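Local coordinates for protein fructosyl amine: oxygen oxidoreductase (Aspergillus fumigatus, PDB 3DJE) that oxidises fructosyl amino acids (Amadori products) with oxygen, using a covalently attached FAD, and so removes the sugar from glycated amines, at residues Ala235-His240 with Thr303-Glu308; Ile298-Thr303 with Ile334-Asp339; Ser330-Cys335 with Thr428-Arg433. One frame throughout, in Å; residues are numbered along the deposited sequence.

Contact 1 (Ala235-His240 with Thr303-Glu308); sequences AWTLVH and TQIPKE. With FSA (1-S-(carboxymethyl)-1-thio-beta-D-fructopyranose), chain D.
Ile305 sets its two branches against the strand residues Thr237 and Val239, and with Thr237 it supplies most of the buried surface. Its CG2 lies 3.8 Å from CG2 of Thr237 and 3.7 Å from the carbonyl O of Leu238, so this methyl touches both a side chain and the strand backbone. With CG1 between the backbone N and the carbonyl carbon (chi1 60°) and the chain then extended (chi2 168°), CD1 reaches Val239; there CD1 of Ile305 and CG1 of Val239 approach to 3.3 Å, tighter than usual for two methyls. CG2 of Thr237 also meets CD of Pro306, at 3.8 Å. The threonine hydroxyl is engaged by Asp279 and His281, leaving the methyl for the apolar side. On the ligand side of the strand, one face of the Trp236 indole lies against the sugar ring of FSA, with CE2 of Trp236 3.6 Å from C5 of FSA, and His281 stacks on the same indole. Strand 232-242 runs between strands 274-289 and 331-339 of the large mixed sheet, and Pro306, at the N-cap position, leads into helix 307-320, whose Ala309 and Val313 continue the cover over Thr237 and Val239.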
loop_
_atom_site.group_PDB
_atom_site.type_symbol
_atom_site.label_atom_id
_atom_site.label_comp_id
_atom_site.label_asym_id
_atom_site.label_seq_id
_atom_site.Cartn_x
_atom_site.Cartn_y
_atom_site.Cartn_z
ATOM N N ALA A 235 -9.152 -4.554 -2.995
ATOM C CA ALA A 235 -9.308 -3.120 -2.837
ATOM C C ALA A 235 -9.846 -2.719 -1.473
ATOM O O ALA A 235 -10.666 -3.435 -0.874
ATOM C CB ALA A 235 -10.203 -2.578 -3.926
ATOM N N TRP A 236 -9.409 -1.540 -1.030
ATOM C CA TRP A 236 -9.887 -0.908 0.192
ATOM C C TRP A 236 -10.459 0.466 -0.145
ATOM O O TRP A 236 -10.375 0.931 -1.295
ATOM C CB TRP A 236 -8.792 -0.887 1.286
ATOM C CG TRP A 236 -8.628 -2.280 1.826
ATOM C CD1 TRP A 236 -9.292 -2.826 2.895
ATOM C CD2 TRP A 236 -7.825 -3.336 1.269
ATOM N NE1 TRP A 236 -8.945 -4.150 3.046
ATOM C CE2 TRP A 236 -8.042 -4.487 2.068
ATOM C CE3 TRP A 236 -6.920 -3.414 0.192
ATOM C CZ2 TRP A 236 -7.403 -5.708 1.813
ATOM C CZ3 TRP A 236 -6.274 -4.636 -0.057
ATOM C CH2 TRP A 236 -6.524 -5.768 0.762
ATOM N N THR A 237 -11.059 1.085 0.867
ATOM C CA THR A 237 -11.893 2.245 0.712
ATOM C C THR A 237 -11.375 3.375 1.602
ATOM O O THR A 237 -10.914 3.143 2.721
ATOM C CB THR A 237 -13.370 1.891 1.075
ATOM O OG1 THR A 237 -13.383 0.980 2.188
ATOM C CG2 THR A 237 -14.027 1.205 -0.100
ATOM N N LEU A 238 -11.425 4.598 1.086
ATOM C CA LEU A 238 -10.989 5.770 1.841
ATOM C C LEU A 238 -11.857 6.981 1.510
ATOM O O LEU A 238 -12.384 7.104 0.387
ATOM C CB LEU A 238 -9.503 6.077 1.558
ATOM C CG LEU A 238 -9.123 6.645 0.179
ATOM C CD1 LEU A 238 -9.181 8.170 0.105
ATOM C CD2 LEU A 238 -7.724 6.144 -0.248
ATOM N N VAL A 239 -11.997 7.866 2.493
ATOM C CA VAL A 239 -12.692 9.143 2.311
ATOM C C VAL A 239 -11.883 10.259 2.971
ATOM O O VAL A 239 -11.036 9.985 3.821
ATOM C CB VAL A 239 -14.143 9.137 2.918
ATOM C CG1 VAL A 239 -14.948 7.967 2.385
ATOM C CG2 VAL A 239 -14.109 9.143 4.457
ATOM N N HIS A 240 -12.149 11.499 2.568
ATOM C CA HIS A 240 -11.682 12.690 3.284
ATOM C C HIS A 240 -12.888 13.482 3.808
ATOM O O HIS A 240 -13.923 13.558 3.139
ATOM C CB HIS A 240 -10.924 13.620 2.340
ATOM C CG HIS A 240 -9.641 13.058 1.796
ATOM N ND1 HIS A 240 -8.740 13.833 1.096
ATOM C CD2 HIS A 240 -9.096 11.817 1.866
ATOM C CE1 HIS A 240 -7.708 13.087 0.733
ATOM N NE2 HIS A 240 -7.893 11.864 1.199
ATOM N N THR A 303 -13.592 6.816 -8.266
ATOM C CA THR A 303 -13.456 7.908 -7.328
ATOM C C THR A 303 -14.755 8.041 -6.498
ATOM O O THR A 303 -15.302 9.136 -6.311
ATOM C CB THR A 303 -13.052 9.221 -8.063
ATOM O OG1 THR A 303 -12.014 8.923 -9.017
ATOM C CG2 THR A 303 -12.503 10.206 -7.087
ATOM N N GLN A 304 -15.213 6.900 -5.990
ATOM C CA GLN A 304 -16.353 6.811 -5.082
ATOM C C GLN A 304 -16.090 5.582 -4.222
ATOM O O GLN A 304 -15.179 4.802 -4.493
ATOM C CB GLN A 304 -17.681 6.591 -5.834
ATOM C CG GLN A 304 -18.131 7.695 -6.810
ATOM C CD GLN A 304 -18.360 9.057 -6.163
ATOM O OE1 GLN A 304 -18.424 9.189 -4.938
ATOM N NE2 GLN A 304 -18.475 10.089 -6.995
ATOM N N ILE A 305 -16.889 5.405 -3.178
ATOM C CA ILE A 305 -16.859 4.155 -2.429
ATOM C C ILE A 305 -18.275 3.566 -2.362
ATOM O O ILE A 305 -19.236 4.311 -2.528
ATOM C CB ILE A 305 -16.265 4.335 -1.012
ATOM C CG1 ILE A 305 -17.076 5.338 -0.179
ATOM C CG2 ILE A 305 -14.793 4.779 -1.111
ATOM C CD1 ILE A 305 -16.703 5.337 1.288
ATOM N N PRO A 306 -18.392 2.244 -2.130
ATOM C CA PRO A 306 -19.730 1.650 -1.927
ATOM C C PRO A 306 -20.467 2.312 -0.771
ATOM O O PRO A 306 -19.841 2.701 0.217
ATOM C CB PRO A 306 -19.410 0.193 -1.574
ATOM C CG PRO A 306 -18.079 -0.069 -2.241
ATOM C CD PRO A 306 -17.334 1.221 -2.046
ATOM N N LYS A 307 -21.794 2.423 -0.875
ATOM C CA LYS A 307 -22.573 3.014 0.207
ATOM C C LYS A 307 -22.391 2.270 1.530
ATOM O O LYS A 307 -22.372 2.898 2.585
ATOM C CB LYS A 307 -24.052 3.132 -0.181
ATOM C CG LYS A 307 -24.320 4.247 -1.193
ATOM C CD LYS A 307 -24.663 5.574 -0.523
ATOM C CE LYS A 307 -26.165 5.684 -0.249
ATOM N NZ LYS A 307 -26.564 7.028 0.274
ATOM N N GLU A 308 -22.233 0.948 1.473
ATOM C CA GLU A 308 -22.007 0.162 2.686
ATOM C C GLU A 308 -20.704 0.589 3.378
ATOM O O GLU A 308 -20.627 0.602 4.617
ATOM C CB GLU A 308 -22.032 -1.340 2.397
ATOM C CG GLU A 308 -20.973 -1.815 1.418
ATOM C CD GLU A 308 -20.757 -3.315 1.451
ATOM O OE1 GLU A 308 -21.206 -3.978 2.428
ATOM O OE2 GLU A 308 -20.130 -3.824 0.498
HETATM O OAB FSA D . 0.751 -1.318 7.066
HETATM C CAL FSA D . 0.127 -0.605 7.881
HETATM O OAA FSA D . 0.622 -0.268 8.988
HETATM C CAH FSA D . -1.280 -0.129 7.580
HETATM S SAK FSA D . -1.919 -0.813 6.085
HETATM C C1 FSA D . -3.519 -0.067 6.226
HETATM C C2 FSA D . -4.557 -0.827 5.388
HETATM O O2 FSA D . -5.690 0.021 5.137
HETATM C C3 FSA D . -5.028 -2.096 6.106
HETATM O O3 FSA D . -5.741 -1.749 7.303
HETATM C C4 FSA D . -5.869 -2.995 5.195
HETATM O O4 FSA D . -6.118 -4.248 5.853
HETATM C C5 FSA D . -5.163 -3.279 3.865
HETATM O O5 FSA D . -4.035 -4.137 4.055
HETATM C C6 FSA D . -4.736 -1.964 3.228
HETATM O O6 FSA D . -3.919 -1.224 4.153
#

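Contact 2 (Ile298-Thr303 with Ile334-Asp339); sequences IPFEKT and ICWCAD. With FAD (flavin-adenine dinucleotide), chain C.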
loop_
_atom_site.group_PDB
_atom_site.type_symbol
_atom_site.label_atom_id
_atom_site.label_comp_id
_atom_site.label_asym_id
_atom_site.label_seq_id
_atom_site.Cartn_x
_atom_site.Cartn_y
_atom_site.Cartn_z
ATOM N N ILE A 298 -10.122 -8.332 -11.147
ATOM C CA ILE A 298 -9.706 -7.302 -12.102
ATOM C C ILE A 298 -9.883 -5.887 -11.559
ATOM O O ILE A 298 -11.013 -5.440 -11.335
ATOM C CB ILE A 298 -10.476 -7.427 -13.440
ATOM C CG1 ILE A 298 -10.307 -8.835 -14.028
ATOM C CG2 ILE A 298 -10.035 -6.335 -14.430
ATOM C CD1 ILE A 298 -8.857 -9.260 -14.282
ATOM N N PRO A 299 -8.764 -5.163 -11.369
ATOM C CA PRO A 299 -8.877 -3.827 -10.798
ATOM C C PRO A 299 -9.542 -2.833 -11.741
ATOM O O PRO A 299 -9.512 -3.003 -12.969
ATOM C CB PRO A 299 -7.419 -3.404 -10.546
ATOM C CG PRO A 299 -6.579 -4.541 -10.908
ATOM C CD PRO A 299 -7.375 -5.526 -11.688
ATOM N N PHE A 300 -10.154 -1.806 -11.160
ATOM C CA PHE A 300 -10.671 -0.682 -11.920
ATOM C C PHE A 300 -10.596 0.592 -11.089
ATOM O O PHE A 300 -10.593 0.535 -9.855
ATOM C CB PHE A 300 -12.114 -0.941 -12.391
ATOM C CG PHE A 300 -13.102 -1.142 -11.268
ATOM C CD1 PHE A 300 -13.838 -0.065 -10.773
ATOM C CD2 PHE A 300 -13.301 -2.405 -10.720
ATOM C CE1 PHE A 300 -14.765 -0.242 -9.731
ATOM C CE2 PHE A 300 -14.219 -2.594 -9.672
ATOM C CZ PHE A 300 -14.948 -1.505 -9.181
ATOM N N GLU A 301 -10.539 1.733 -11.769
ATOM C CA GLU A 301 -10.507 3.034 -11.109
ATOM C C GLU A 301 -11.928 3.475 -10.739
ATOM O O GLU A 301 -12.852 3.372 -11.555
ATOM C CB GLU A 301 -9.852 4.090 -12.012
ATOM C CG GLU A 301 -9.714 5.447 -11.324
ATOM C CD GLU A 301 -9.205 6.582 -12.212
ATOM O OE1 GLU A 301 -9.060 6.419 -13.458
ATOM O OE2 GLU A 301 -8.957 7.663 -11.636
ATOM N N LYS A 302 -12.102 3.949 -9.509
ATOM C CA LYS A 302 -13.367 4.573 -9.114
ATOM C C LYS A 302 -13.151 5.596 -8.003
ATOM O O LYS A 302 -12.597 5.288 -6.941
ATOM C CB LYS A 302 -14.424 3.531 -8.723
ATOM C CG LYS A 302 -15.823 4.139 -8.595
ATOM C CD LYS A 302 -16.889 3.278 -9.232
ATOM C CE LYS A 302 -18.217 4.009 -9.257
ATOM N NZ LYS A 302 -18.408 4.780 -10.519
ATOM N N THR A 303 -13.592 6.816 -8.266
ATOM C CA THR A 303 -13.456 7.908 -7.328
ATOM C C THR A 303 -14.755 8.041 -6.498
ATOM O O THR A 303 -15.302 9.136 -6.311
ATOM C CB THR A 303 -13.052 9.221 -8.063
ATOM O OG1 THR A 303 -12.014 8.923 -9.017
ATOM C CG2 THR A 303 -12.503 10.206 -7.087
ATOM N N ILE A 334 -11.753 4.113 -4.139
ATOM C CA ILE A 334 -11.212 2.777 -3.882
ATOM C C ILE A 334 -9.708 2.751 -4.234
ATOM O O ILE A 334 -9.223 3.533 -5.075
ATOM C CB ILE A 334 -12.008 1.679 -4.607
ATOM C CG1 ILE A 334 -11.853 1.792 -6.129
ATOM C CG2 ILE A 334 -13.516 1.767 -4.187
ATOM C CD1 ILE A 334 -12.533 0.644 -6.909
ATOM N N CYS A 335 -8.991 1.853 -3.572
ATOM C CA CYS A 335 -7.544 1.812 -3.616
ATOM C C CYS A 335 -7.139 0.339 -3.660
ATOM O O CYS A 335 -7.572 -0.446 -2.804
ATOM C CB CYS A 335 -7.048 2.475 -2.326
ATOM S SG CYS A 335 -5.305 2.303 -1.944
ATOM N N TRP A 336 -6.334 -0.037 -4.661
ATOM C CA TRP A 336 -6.050 -1.446 -4.944
ATOM C C TRP A 336 -4.637 -1.863 -4.611
ATOM O O TRP A 336 -3.690 -1.108 -4.851
ATOM C CB TRP A 336 -6.225 -1.732 -6.430
ATOM C CG TRP A 336 -7.647 -1.737 -6.911
ATOM C CD1 TRP A 336 -8.361 -0.670 -7.351
ATOM C CD2 TRP A 336 -8.502 -2.877 -7.019
ATOM N NE1 TRP A 336 -9.628 -1.070 -7.729
ATOM C CE2 TRP A 336 -9.739 -2.421 -7.530
ATOM C CE3 TRP A 336 -8.345 -4.248 -6.722
ATOM C CZ2 TRP A 336 -10.823 -3.285 -7.766
ATOM C CZ3 TRP A 336 -9.428 -5.109 -6.952
ATOM C CH2 TRP A 336 -10.655 -4.613 -7.464
ATOM N N CYS A 337 -4.502 -3.083 -4.096
ATOM C CA CYS A 337 -3.189 -3.728 -3.986
ATOM C C CYS A 337 -3.381 -5.189 -4.374
ATOM O O CYS A 337 -4.398 -5.550 -4.998
ATOM C CB CYS A 337 -2.597 -3.547 -2.583
ATOM S SG CYS A 337 -0.801 -3.905 -2.433
ATOM N N ALA A 338 -2.419 -6.033 -4.030
ATOM C CA ALA A 338 -2.545 -7.461 -4.340
ATOM C C ALA A 338 -1.891 -8.318 -3.292
ATOM O O ALA A 338 -0.710 -8.132 -2.977
ATOM C CB ALA A 338 -1.993 -7.776 -5.724
ATOM N N ASP A 339 -2.664 -9.262 -2.759
ATOM C CA ASP A 339 -2.230 -10.096 -1.640
ATOM C C ASP A 339 -1.682 -11.422 -2.140
ATOM O O ASP A 339 -2.311 -12.104 -2.976
ATOM C CB ASP A 339 -3.406 -10.439 -0.723
ATOM C CG ASP A 339 -3.884 -9.274 0.114
ATOM O OD1 ASP A 339 -3.046 -8.526 0.661
ATOM O OD2 ASP A 339 -5.110 -9.167 0.259
HETATM P PA FAD C . 1.027 0.898 -6.873
HETATM O O1A FAD C . 1.683 1.954 -6.094
HETATM O O2A FAD C . -0.467 0.837 -6.881
HETATM O O5B FAD C . 1.612 1.062 -8.334
HETATM C C5B FAD C . 1.144 0.298 -9.449
HETATM C C4B FAD C . 1.451 1.121 -10.707
HETATM O O4B FAD C . 1.173 0.208 -11.785
HETATM C C3B FAD C . 0.418 2.269 -10.802
HETATM O O3B FAD C . 1.067 3.551 -10.821
HETATM C C2B FAD C . -0.278 1.957 -12.137
HETATM O O2B FAD C . -0.584 3.165 -12.902
HETATM C C1B FAD C . 0.753 1.026 -12.834
HETATM N N9A FAD C . 0.065 0.351 -13.977
HETATM C C8A FAD C . -1.185 -0.155 -14.027
HETATM N N7A FAD C . -1.418 -0.620 -15.273
HETATM C C5A FAD C . -0.315 -0.402 -16.002
HETATM C C6A FAD C . 0.030 -0.646 -17.336
HETATM N N6A FAD C . -0.866 -1.215 -18.177
HETATM N N1A FAD C . 1.258 -0.294 -17.763
HETATM C C2A FAD C . 2.146 0.279 -16.941
HETATM N N3A FAD C . 1.848 0.530 -15.662
HETATM C C4A FAD C . 0.627 0.198 -15.180
HETATM N N1 FAD C . 0.776 0.587 3.145
HETATM C C2 FAD C . 1.518 1.035 4.236
HETATM O O2 FAD C . 2.711 0.753 4.365
HETATM N N3 FAD C . 0.885 1.814 5.206
HETATM C C4 FAD C . -0.463 2.144 5.118
HETATM O O4 FAD C . -0.989 2.841 5.995
HETATM C C4X FAD C . -1.201 1.670 4.023
HETATM N N5 FAD C . -2.558 1.968 3.911
HETATM C C5X FAD C . -3.235 1.645 2.738
HETATM C C6 FAD C . -4.525 2.134 2.558
HETATM C C7 FAD C . -5.213 1.870 1.380
HETATM C C7M FAD C . -6.643 2.415 1.248
HETATM C C8 FAD C . -4.606 1.138 0.362
HETATM C C8M FAD C . -5.347 0.914 -0.978
HETATM C C9 FAD C . -3.299 0.662 0.542
HETATM C C9A FAD C . -2.601 0.924 1.728
HETATM N N10 FAD C . -1.292 0.449 1.944
HETATM C C10 FAD C . -0.571 0.899 3.049
HETATM C "C1'" FAD C . -0.676 -0.499 1.005
HETATM C "C2'" FAD C . 0.197 0.254 0.002
HETATM O "O2'" FAD C . -0.480 1.453 -0.435
HETATM C "C3'" FAD C . 0.493 -0.655 -1.187
HETATM O "O3'" FAD C . 0.909 -1.948 -0.701
HETATM C "C4'" FAD C . 1.620 -0.107 -2.070
HETATM O "O4'" FAD C . 1.454 1.284 -2.338
HETATM C "C5'" FAD C . 1.627 -0.877 -3.396
HETATM O "O5'" FAD C . 2.714 -0.416 -4.215
HETATM P P FAD C . 2.907 -0.999 -5.696
HETATM O O1P FAD C . 2.937 -2.491 -5.629
HETATM O O2P FAD C . 4.041 -0.251 -6.275
HETATM O O3P FAD C . 1.575 -0.567 -6.484
HETATM O O HOH W 1 -9.662 4.067 -7.842
#
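Pro299 and Phe300 close round the indole of Trp336, on strand 331-339 of the large mixed sheet in this flavoenzyme of the MSOX/MTOX family. This is the tight part. CA of Pro299 makes a CH-pi contact over the six-membered ring, 3.6 Å from its centroid, while NE1 of Trp336 donates a bent hydrogen bond (134°) of 2.8 Å to the carbonyl O of Phe300. The indole edge points at the Phe300 face in an offset edge-to-face pair, planes 65° apart, and CD1 of Ile334 covers a face of the same phenyl ring. Towards Lys302 the contact is looser: a straight but long bond of 3.2 Å joins Ile334 N to Lys302 O, and a water links Lys302 N to Ile334 O. The lysine packs through CB, and its chain then leads away to a cation-pi contact with Trp427. Between Ile334 and Trp336, Cys335 turns to the opposite side of the strand, where its SG is bonded covalently to C8M of FAD at 1.7 Å.

Contact 3 (Ser330-Cys335 with Thr428-Arg433); sequences SFARIC and TNVQYR. With FAD (flavin-adenine dinucleotide), chain C.
Arg433 crosses Phe331 at about a right angle, yet its guanidinium plane and the phenyl plane are only 9° apart. The two flat groups are not stacked ring on guanidinium: it is CB of Phe331 that lies over one guanidinium face, 3.9 Å from NH1 of Arg433 and displaced from the middle of the group. The aliphatic start of the arginine packs near the ring, with CB of Arg433 3.9 Å from CD1 of Phe331. The chain of Arg433 leaves extended, CG anti to the backbone N (chi1 177°), and bends at chi3 (-61°), which brings the guanidinium back beside the phenylalanine. There NH2 is held by a salt bridge to Glu274, so the charge is met from strand 274-289 while the aliphatic part packs on Phe331. Strand 331-339, one of the antiparallel neighbours of strand 232-242 in the large mixed sheet, is crossed here by the C-terminal loop that follows strand 419-420. Val430 faces the strand with both methyls: CG1 sits 3.5 Å from the backbone N of Phe331, and CG2 reaches to 4.1 Å from CB of Ala332. Beyond it, OG1 of Thr428 is directed to Gln304 and to the amide of Ile305, and comes no nearer than 4.2 Å to CB of Ala332. Water takes the place of direct backbone bonds. One water donates to both Ser330 O, at 2.7 Å, and Gln431 O, and lies in plane at the edge of the Phe331 ring; a second accepts from Ala332 N at 3.0 Å and lies within 3.0 Å of Gln431 O.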
loop_
_atom_site.group_PDB
_atom_site.type_symbol
_atom_site.label_atom_id
_atom_site.label_comp_id
_atom_site.label_asym_id
_atom_site.label_seq_id
_atom_site.Cartn_x
_atom_site.Cartn_y
_atom_site.Cartn_z
ATOM N N SER A 330 -15.485 15.066 1.322
ATOM C CA SER A 330 -14.947 15.970 0.298
ATOM C C SER A 330 -14.249 15.199 -0.828
ATOM O O SER A 330 -13.984 15.757 -1.898
ATOM C CB SER A 330 -13.961 16.951 0.917
ATOM O OG SER A 330 -12.911 16.233 1.537
ATOM N N PHE A 331 -13.931 13.929 -0.562
ATOM C CA PHE A 331 -13.250 13.054 -1.516
ATOM C C PHE A 331 -13.474 11.611 -1.074
ATOM O O PHE A 331 -13.582 11.335 0.121
ATOM C CB PHE A 331 -11.744 13.380 -1.565
ATOM C CG PHE A 331 -10.957 12.497 -2.514
ATOM C CD1 PHE A 331 -11.107 12.627 -3.888
ATOM C CD2 PHE A 331 -10.070 11.537 -2.021
ATOM C CE1 PHE A 331 -10.389 11.806 -4.784
ATOM C CE2 PHE A 331 -9.356 10.715 -2.892
ATOM C CZ PHE A 331 -9.513 10.846 -4.274
ATOM N N ALA A 332 -13.550 10.710 -2.048
ATOM C CA ALA A 332 -13.661 9.272 -1.786
ATOM C C ALA A 332 -13.111 8.469 -2.946
ATOM O O ALA A 332 -13.307 8.831 -4.115
ATOM C CB ALA A 332 -15.121 8.878 -1.531
ATOM N N ARG A 333 -12.438 7.364 -2.637
ATOM C CA ARG A 333 -12.011 6.447 -3.688
ATOM C C ARG A 333 -11.755 5.040 -3.192
ATOM O O ARG A 333 -11.557 4.806 -1.996
ATOM C CB ARG A 333 -10.759 6.954 -4.415
ATOM C CG ARG A 333 -9.425 6.684 -3.707
ATOM C CD ARG A 333 -8.352 6.968 -4.719
ATOM N NE ARG A 333 -6.963 6.894 -4.242
ATOM C CZ ARG A 333 -6.102 5.956 -4.634
ATOM N NH1 ARG A 333 -4.844 6.002 -4.224
ATOM N NH2 ARG A 333 -6.495 4.974 -5.444
ATOM N N ILE A 334 -11.753 4.113 -4.139
ATOM C CA ILE A 334 -11.212 2.777 -3.882
ATOM C C ILE A 334 -9.708 2.751 -4.234
ATOM O O ILE A 334 -9.223 3.533 -5.075
ATOM C CB ILE A 334 -12.008 1.679 -4.607
ATOM C CG1 ILE A 334 -11.853 1.792 -6.129
ATOM C CG2 ILE A 334 -13.516 1.767 -4.187
ATOM C CD1 ILE A 334 -12.533 0.644 -6.909
ATOM N N CYS A 335 -8.991 1.853 -3.572
ATOM C CA CYS A 335 -7.544 1.812 -3.616
ATOM C C CYS A 335 -7.139 0.339 -3.660
ATOM O O CYS A 335 -7.572 -0.446 -2.804
ATOM C CB CYS A 335 -7.048 2.475 -2.326
ATOM S SG CYS A 335 -5.305 2.303 -1.944
ATOM N N THR A 428 -21.268 6.113 -3.484
ATOM C CA THR A 428 -21.352 7.520 -3.084
ATOM C C THR A 428 -21.408 8.469 -4.298
ATOM O O THR A 428 -21.192 8.044 -5.437
ATOM C CB THR A 428 -20.167 7.904 -2.158
ATOM O OG1 THR A 428 -18.934 7.604 -2.829
ATOM C CG2 THR A 428 -20.236 7.117 -0.853
ATOM N N ASN A 429 -21.696 9.747 -4.041
ATOM C CA ASN A 429 -21.845 10.775 -5.080
ATOM C C ASN A 429 -20.964 11.985 -4.773
ATOM O O ASN A 429 -21.376 13.145 -4.896
ATOM C CB ASN A 429 -23.327 11.193 -5.205
ATOM C CG ASN A 429 -23.553 12.312 -6.230
ATOM O OD1 ASN A 429 -23.053 12.257 -7.365
ATOM N ND2 ASN A 429 -24.304 13.340 -5.826
ATOM N N VAL A 430 -19.727 11.702 -4.379
ATOM C CA VAL A 430 -18.787 12.741 -3.985
ATOM C C VAL A 430 -18.183 13.415 -5.223
ATOM O O VAL A 430 -18.017 12.777 -6.263
ATOM C CB VAL A 430 -17.674 12.158 -3.062
ATOM C CG1 VAL A 430 -16.764 13.261 -2.547
ATOM C CG2 VAL A 430 -18.294 11.397 -1.886
ATOM N N GLN A 431 -17.874 14.704 -5.095
ATOM C CA GLN A 431 -17.202 15.479 -6.137
ATOM C C GLN A 431 -15.925 14.785 -6.633
ATOM O O GLN A 431 -15.162 14.228 -5.835
ATOM C CB GLN A 431 -16.840 16.855 -5.580
ATOM C CG GLN A 431 -16.183 17.778 -6.584
ATOM C CD GLN A 431 -17.192 18.425 -7.501
ATOM O OE1 GLN A 431 -17.297 18.073 -8.677
ATOM N NE2 GLN A 431 -17.958 19.371 -6.962
ATOM N N TYR A 432 -15.708 14.819 -7.945
ATOM C CA TYR A 432 -14.489 14.269 -8.531
ATOM C C TYR A 432 -13.306 15.193 -8.281
ATOM O O TYR A 432 -13.442 16.425 -8.285
ATOM C CB TYR A 432 -14.661 14.024 -10.039
ATOM C CG TYR A 432 -13.393 13.576 -10.735
ATOM C CD1 TYR A 432 -12.927 12.268 -10.598
ATOM C CD2 TYR A 432 -12.648 14.463 -11.517
ATOM C CE1 TYR A 432 -11.755 11.845 -11.224
ATOM C CE2 TYR A 432 -11.472 14.050 -12.152
ATOM C CZ TYR A 432 -11.037 12.736 -12.000
ATOM O OH TYR A 432 -9.888 12.302 -12.619
ATOM N N ARG A 433 -12.152 14.570 -8.065
ATOM C CA ARG A 433 -10.868 15.247 -7.979
ATOM C C ARG A 433 -9.877 14.372 -8.718
ATOM O O ARG A 433 -9.892 13.149 -8.568
ATOM C CB ARG A 433 -10.437 15.407 -6.523
ATOM C CG ARG A 433 -9.056 16.042 -6.321
ATOM C CD ARG A 433 -8.701 16.048 -4.831
ATOM N NE ARG A 433 -9.670 16.828 -4.053
ATOM C CZ ARG A 433 -9.762 16.825 -2.725
ATOM N NH1 ARG A 433 -8.934 16.085 -1.989
ATOM N NH2 ARG A 433 -10.686 17.573 -2.124
HETATM P PA FAD C . 1.027 0.898 -6.873
HETATM O O1A FAD C . 1.683 1.954 -6.094
HETATM O O2A FAD C . -0.467 0.837 -6.881
HETATM O O5B FAD C . 1.612 1.062 -8.334
HETATM C C5B FAD C . 1.144 0.298 -9.449
HETATM C C4B FAD C . 1.451 1.121 -10.707
HETATM O O4B FAD C . 1.173 0.208 -11.785
HETATM C C3B FAD C . 0.418 2.269 -10.802
HETATM O O3B FAD C . 1.067 3.551 -10.821
HETATM C C2B FAD C . -0.278 1.957 -12.137
HETATM O O2B FAD C . -0.584 3.165 -12.902
HETATM C C1B FAD C . 0.753 1.026 -12.834
HETATM N N9A FAD C . 0.065 0.351 -13.977
HETATM C C8A FAD C . -1.185 -0.155 -14.027
HETATM N N7A FAD C . -1.418 -0.620 -15.273
HETATM C C5A FAD C . -0.315 -0.402 -16.002
HETATM C C6A FAD C . 0.030 -0.646 -17.336
HETATM N N6A FAD C . -0.866 -1.215 -18.177
HETATM N N1A FAD C . 1.258 -0.294 -17.763
HETATM C C2A FAD C . 2.146 0.279 -16.941
HETATM N N3A FAD C . 1.848 0.530 -15.662
HETATM C C4A FAD C . 0.627 0.198 -15.180
HETATM N N1 FAD C . 0.776 0.587 3.145
HETATM C C2 FAD C . 1.518 1.035 4.236
HETATM O O2 FAD C . 2.711 0.753 4.365
HETATM N N3 FAD C . 0.885 1.814 5.206
HETATM C C4 FAD C . -0.463 2.144 5.118
HETATM O O4 FAD C . -0.989 2.841 5.995
HETATM C C4X FAD C . -1.201 1.670 4.023
HETATM N N5 FAD C . -2.558 1.968 3.911
HETATM C C5X FAD C . -3.235 1.645 2.738
HETATM C C6 FAD C . -4.525 2.134 2.558
HETATM C C7 FAD C . -5.213 1.870 1.380
HETATM C C7M FAD C . -6.643 2.415 1.248
HETATM C C8 FAD C . -4.606 1.138 0.362
HETATM C C8M FAD C . -5.347 0.914 -0.978
HETATM C C9 FAD C . -3.299 0.662 0.542
HETATM C C9A FAD C . -2.601 0.924 1.728
HETATM N N10 FAD C . -1.292 0.449 1.944
HETATM C C10 FAD C . -0.571 0.899 3.049
HETATM C "C1'" FAD C . -0.676 -0.499 1.005
HETATM C "C2'" FAD C . 0.197 0.254 0.002
HETATM O "O2'" FAD C . -0.480 1.453 -0.435
HETATM C "C3'" FAD C . 0.493 -0.655 -1.187
HETATM O "O3'" FAD C . 0.909 -1.948 -0.701
HETATM C "C4'" FAD C . 1.620 -0.107 -2.070
HETATM O "O4'" FAD C . 1.454 1.284 -2.338
HETATM C "C5'" FAD C . 1.627 -0.877 -3.396
HETATM O "O5'" FAD C . 2.714 -0.416 -4.215
HETATM P P FAD C . 2.907 -0.999 -5.696
HETATM O O1P FAD C . 2.937 -2.491 -5.629
HETATM O O2P FAD C . 4.041 -0.251 -6.275
HETATM O O3P FAD C . 1.575 -0.567 -6.484
HETATM O O HOH W 2 -13.136 15.735 -4.460
HETATM O O HOH W 3 -14.621 11.576 -4.657
#

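All three contacts gather round strands 232-242 and 331-339, neighbours in the large mixed sheet, on one side of the chain's centre. Contacts 1 and 3 are about 7 Å apart between centres, contacts 1 and 2 about 11 Å, and contacts 2 and 3 about 14 Å. Contacts 1 and 2 interleave along the chain and share Thr303; contact 3 opens after contact 1 has closed and shares Ile334 and Cys335 with contact 2. A hydrogen bond between Gln304 OE1 and Thr428 OG1 joins the loop before helix 307-320 to the C-terminal segment. A probable backbone bond, Trp236 N to Cys335 O, directly links the tryptophan against the sugar of FSA to the cysteine carrying FAD.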